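Local coordinates for peptidase S9 prolyl oligopeptidase catalytic domain-containing protein (Pyrococcus horikoshii, PDB 4HXF) that probably cleaves peptides as an acylaminoacyl serine peptidase that assembles into a self-compartmentalizing hexamer selecting its substrates through multimerization, at residues A[7-12]-A[34-39]. Sequence-based numbering, arbitrary orientation.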
ATOM      1  N   ASP A   7     -27.604 -23.596  16.846  1.00 18.10           N
ATOM      2  CA  ASP A   7     -28.097 -22.440  16.108  1.00 17.89           C
ATOM      3  C   ASP A   7     -27.309 -22.447  14.786  1.00 15.64           C
ATOM      4  O   ASP A   7     -26.698 -23.518  14.382  1.00 15.01           O
ATOM      5  CB  ASP A   7     -27.970 -21.183  16.951  1.00 18.21           C
ATOM      6  CG  ASP A   7     -26.539 -20.770  17.229  1.00 23.51           C
ATOM      7  OD1 ASP A   7     -25.546 -21.297  16.652  1.00 18.56           O
ATOM      8  OD2 ASP A   7     -26.350 -19.899  18.059  1.00 24.21           O
ATOM      9  N   GLU A   8     -27.352 -21.323  14.081  1.00 15.93           N
ATOM     10  CA  GLU A   8     -26.786 -21.216  12.766  1.00 16.62           C
ATOM     11  C   GLU A   8     -25.245 -21.177  12.761  1.00 14.45           C
ATOM     12  O   GLU A   8     -24.699 -21.316  11.710  1.00 15.46           O
ATOM     13  CB  GLU A   8     -27.307 -19.955  12.067  1.00 17.87           C
ATOM     14  CG  GLU A   8     -26.796 -18.629  12.607  1.00 17.20           C
ATOM     15  CD  GLU A   8     -27.552 -18.085  13.823  1.00 21.80           C
ATOM     16  OE1 GLU A   8     -27.256 -16.911  14.252  1.00 24.69           O
ATOM     17  OE2 GLU A   8     -28.435 -18.787  14.429  1.00 17.82           O
ATOM     18  N   LYS A   9     -24.617 -21.119  13.939  1.00 15.15           N
ATOM     19  CA  LYS A   9     -23.143 -21.032  14.056  1.00 16.03           C
ATOM     20  C   LYS A   9     -22.547 -22.298  14.611  1.00 15.94           C
ATOM     21  O   LYS A   9     -21.355 -22.405  14.651  1.00 15.67           O
ATOM     22  CB  LYS A   9     -22.744 -19.868  14.983  1.00 18.13           C
ATOM     23  CG  LYS A   9     -23.259 -18.528  14.535  1.00 24.71           C
ATOM     24  CD  LYS A   9     -22.710 -17.441  15.423  1.00 25.04           C
ATOM     25  CE  LYS A   9     -23.134 -16.138  14.771  1.00 31.84           C
ATOM     26  NZ  LYS A   9     -23.106 -14.998  15.760  1.00 37.16           N
ATOM     27  N   THR A  10     -23.363 -23.214  15.100  1.00 16.05           N
ATOM     28  CA  THR A  10     -22.776 -24.368  15.801  1.00 15.52           C
ATOM     29  C   THR A  10     -21.764 -25.195  14.929  1.00 15.53           C
ATOM     30  O   THR A  10     -20.785 -25.728  15.490  1.00 15.60           O
ATOM     31  CB  THR A  10     -23.838 -25.334  16.342  1.00 17.11           C
ATOM     32  OG1 THR A  10     -24.879 -24.554  16.927  1.00 15.68           O
ATOM     33  CG2 THR A  10     -23.267 -26.312  17.335  1.00 18.70           C
ATOM     34  N   PHE A  11     -21.975 -25.176  13.621  1.00 14.13           N
ATOM     35  CA  PHE A  11     -21.148 -26.000  12.679  1.00 14.16           C
ATOM     36  C   PHE A  11     -19.697 -25.502  12.760  1.00 14.73           C
ATOM     37  O   PHE A  11     -18.774 -26.257  12.474  1.00 16.43           O
ATOM     38  CB  PHE A  11     -21.668 -25.937  11.271  1.00 14.54           C
ATOM     39  CG  PHE A  11     -21.394 -24.676  10.602  1.00 15.98           C
ATOM     40  CD1 PHE A  11     -22.259 -23.582  10.767  1.00 15.86           C
ATOM     41  CD2 PHE A  11     -20.315 -24.557   9.718  1.00 17.22           C
ATOM     42  CE1 PHE A  11     -22.000 -22.368  10.165  1.00 16.22           C
ATOM     43  CE2 PHE A  11     -20.068 -23.330   9.085  1.00 17.36           C
ATOM     44  CZ  PHE A  11     -20.922 -22.241   9.275  1.00 17.05           C
ATOM     45  N   THR A  12     -19.487 -24.291  13.221  1.00 14.88           N
ATOM     46  CA  THR A  12     -18.140 -23.763  13.311  1.00 16.33           C
ATOM     47  C   THR A  12     -17.353 -24.308  14.464  1.00 16.09           C
ATOM     48  O   THR A  12     -16.190 -24.072  14.536  1.00 18.12           O
ATOM     49  CB  THR A  12     -18.088 -22.230  13.336  1.00 17.09           C
ATOM     50  OG1 THR A  12     -18.570 -21.700  14.567  1.00 18.73           O
ATOM     51  CG2 THR A  12     -18.840 -21.608  12.071  1.00 18.20           C
ATOM     52  N   ALA A  34     -13.758 -24.170  10.373  1.00 13.74           N
ATOM     53  CA  ALA A  34     -14.440 -23.029   9.769  1.00 13.95           C
ATOM     54  C   ALA A  34     -14.297 -21.862  10.719  1.00 15.33           C
ATOM     55  O   ALA A  34     -14.920 -21.841  11.831  1.00 17.17           O
ATOM     56  CB  ALA A  34     -15.908 -23.421   9.573  1.00 13.52           C
ATOM     57  N   ASN A  35     -13.532 -20.839  10.280  1.00 15.92           N
ATOM     58  CA  ASN A  35     -13.293 -19.653  11.101  1.00 17.40           C
ATOM     59  C   ASN A  35     -14.263 -18.556  10.669  1.00 17.83           C
ATOM     60  O   ASN A  35     -14.152 -18.015   9.557  1.00 18.62           O
ATOM     61  CB  ASN A  35     -11.885 -19.220  10.980  1.00 18.12           C
ATOM     62  CG  ASN A  35     -11.566 -17.988  11.821  1.00 21.15           C
ATOM     63  OD1 ASN A  35     -12.425 -17.147  12.094  1.00 22.16           O
ATOM     64  ND2 ASN A  35     -10.302 -17.920  12.295  1.00 22.04           N
ATOM     65  N   LEU A  36     -15.268 -18.340  11.451  1.00 18.63           N
ATOM     66  CA  LEU A  36     -16.333 -17.375  11.066  1.00 20.05           C
ATOM     67  C   LEU A  36     -15.871 -15.952  11.025  1.00 24.09           C
ATOM     68  O   LEU A  36     -16.221 -15.191  10.105  1.00 22.19           O
ATOM     69  CB  LEU A  36     -17.493 -17.526  12.048  1.00 23.27           C
ATOM     70  CG  LEU A  36     -18.814 -16.856  11.714  1.00 25.89           C
ATOM     71  CD1 LEU A  36     -19.369 -17.192  10.292  1.00 28.00           C
ATOM     72  CD2 LEU A  36     -19.793 -17.303  12.836  1.00 26.62           C
ATOM     73  N   GLU A  37     -14.957 -15.608  11.939  1.00 21.97           N
ATOM     74  CA  GLU A  37     -14.437 -14.236  12.030  1.00 25.21           C
ATOM     75  C   GLU A  37     -13.614 -13.864  10.823  1.00 24.97           C
ATOM     76  O   GLU A  37     -13.804 -12.784  10.286  1.00 28.38           O
ATOM     77  CB  GLU A  37     -13.637 -14.015  13.337  1.00 29.65           C
ATOM     78  CG  GLU A  37     -14.490 -14.112  14.589  1.00 37.56           C
ATOM     79  CD  GLU A  37     -15.000 -15.514  14.895  1.00 45.52           C
ATOM     80  OE1 GLU A  37     -14.281 -16.564  14.656  1.00 37.30           O
ATOM     81  OE2 GLU A  37     -16.166 -15.538  15.390  1.00 44.34           O
ATOM     82  N   SER A  38     -12.664 -14.709  10.395  1.00 21.83           N
ATOM     83  CA  SER A  38     -11.876 -14.455   9.222  1.00 20.48           C
ATOM     84  C   SER A  38     -12.574 -14.798   7.932  1.00 20.58           C
ATOM     85  O   SER A  38     -12.122 -14.472   6.827  1.00 21.52           O
ATOM     86  CB  SER A  38     -10.563 -15.226   9.344  1.00 22.29           C
ATOM     87  OG  SER A  38     -10.810 -16.647   9.221  1.00 23.20           O
ATOM     88  N   ASN A  39     -13.664 -15.581   8.064  1.00 19.17           N
ATOM     89  CA  ASN A  39     -14.417 -16.147   6.961  1.00 18.50           C
ATOM     90  C   ASN A  39     -13.632 -17.042   6.040  1.00 20.73           C
ATOM     91  O   ASN A  39     -13.720 -17.032   4.803  1.00 19.89           O
ATOM     92  CB  ASN A  39     -15.230 -15.052   6.209  1.00 18.87           C
ATOM     93  CG  ASN A  39     -16.339 -15.677   5.363  1.00 18.72           C
ATOM     94  OD1 ASN A  39     -16.846 -16.731   5.694  1.00 19.32           O
ATOM     95  ND2 ASN A  39     -16.660 -15.058   4.190  1.00 22.97           N
TER
HETATM   96  O   HOH W   1     -15.113 -25.584  12.435  1.00 16.77           O
HETATM   97  O   HOH W   2     -14.028 -22.187  14.353  1.00 21.74           O
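Leu36 turns its CG anti to the backbone N (chi1 -168°), and CD2, continuing anti to CA, reaches Lys9, while the CG2 of Thr12 swings opposite its own carbonyl carbon to lie beside Ala34. The lysine chain, extended beyond CG, crosses the leucine at about a right angle, and its CG, CD and CE all rest on that one methyl, with CD 3.9 Å from Leu36 CD2. Thr12 CB sits 3.5 Å from Ala34 O, and Thr12 CG2 approaches Leu36 CB at 4.3 Å. Thr12 CG2 also lies over one face of the Phe11 ring, 3.5 Å above its plane and offset toward the rim; Phe11 CE2 meets Ala34 CB obliquely at 4.2 Å.

The backbones are joined through water. One molecule accepts from Ala34 N at 2.8 Å and donates weakly to Thr12 O. A second lies between Thr12 O and Ala34 O, 2.7 Å from the latter. Each segment is also braced by a side-chain bond of its own: Asp7 OD1 takes Lys9 N in an Asx turn, and Asn35 OD1 takes Ser38 N at 3.0 Å in an Asx motif. Phe11 also meets the ring of Tyr593 on helix 586-605. The contact thus packs the N-terminal turn and 3-10 segment against the hairpin bend between strands 26-35 and 40-49, in a four-stranded antiparallel sheet that forms a blade of the beta-propeller, beside a helix of the alpha/beta-hydrolase domain.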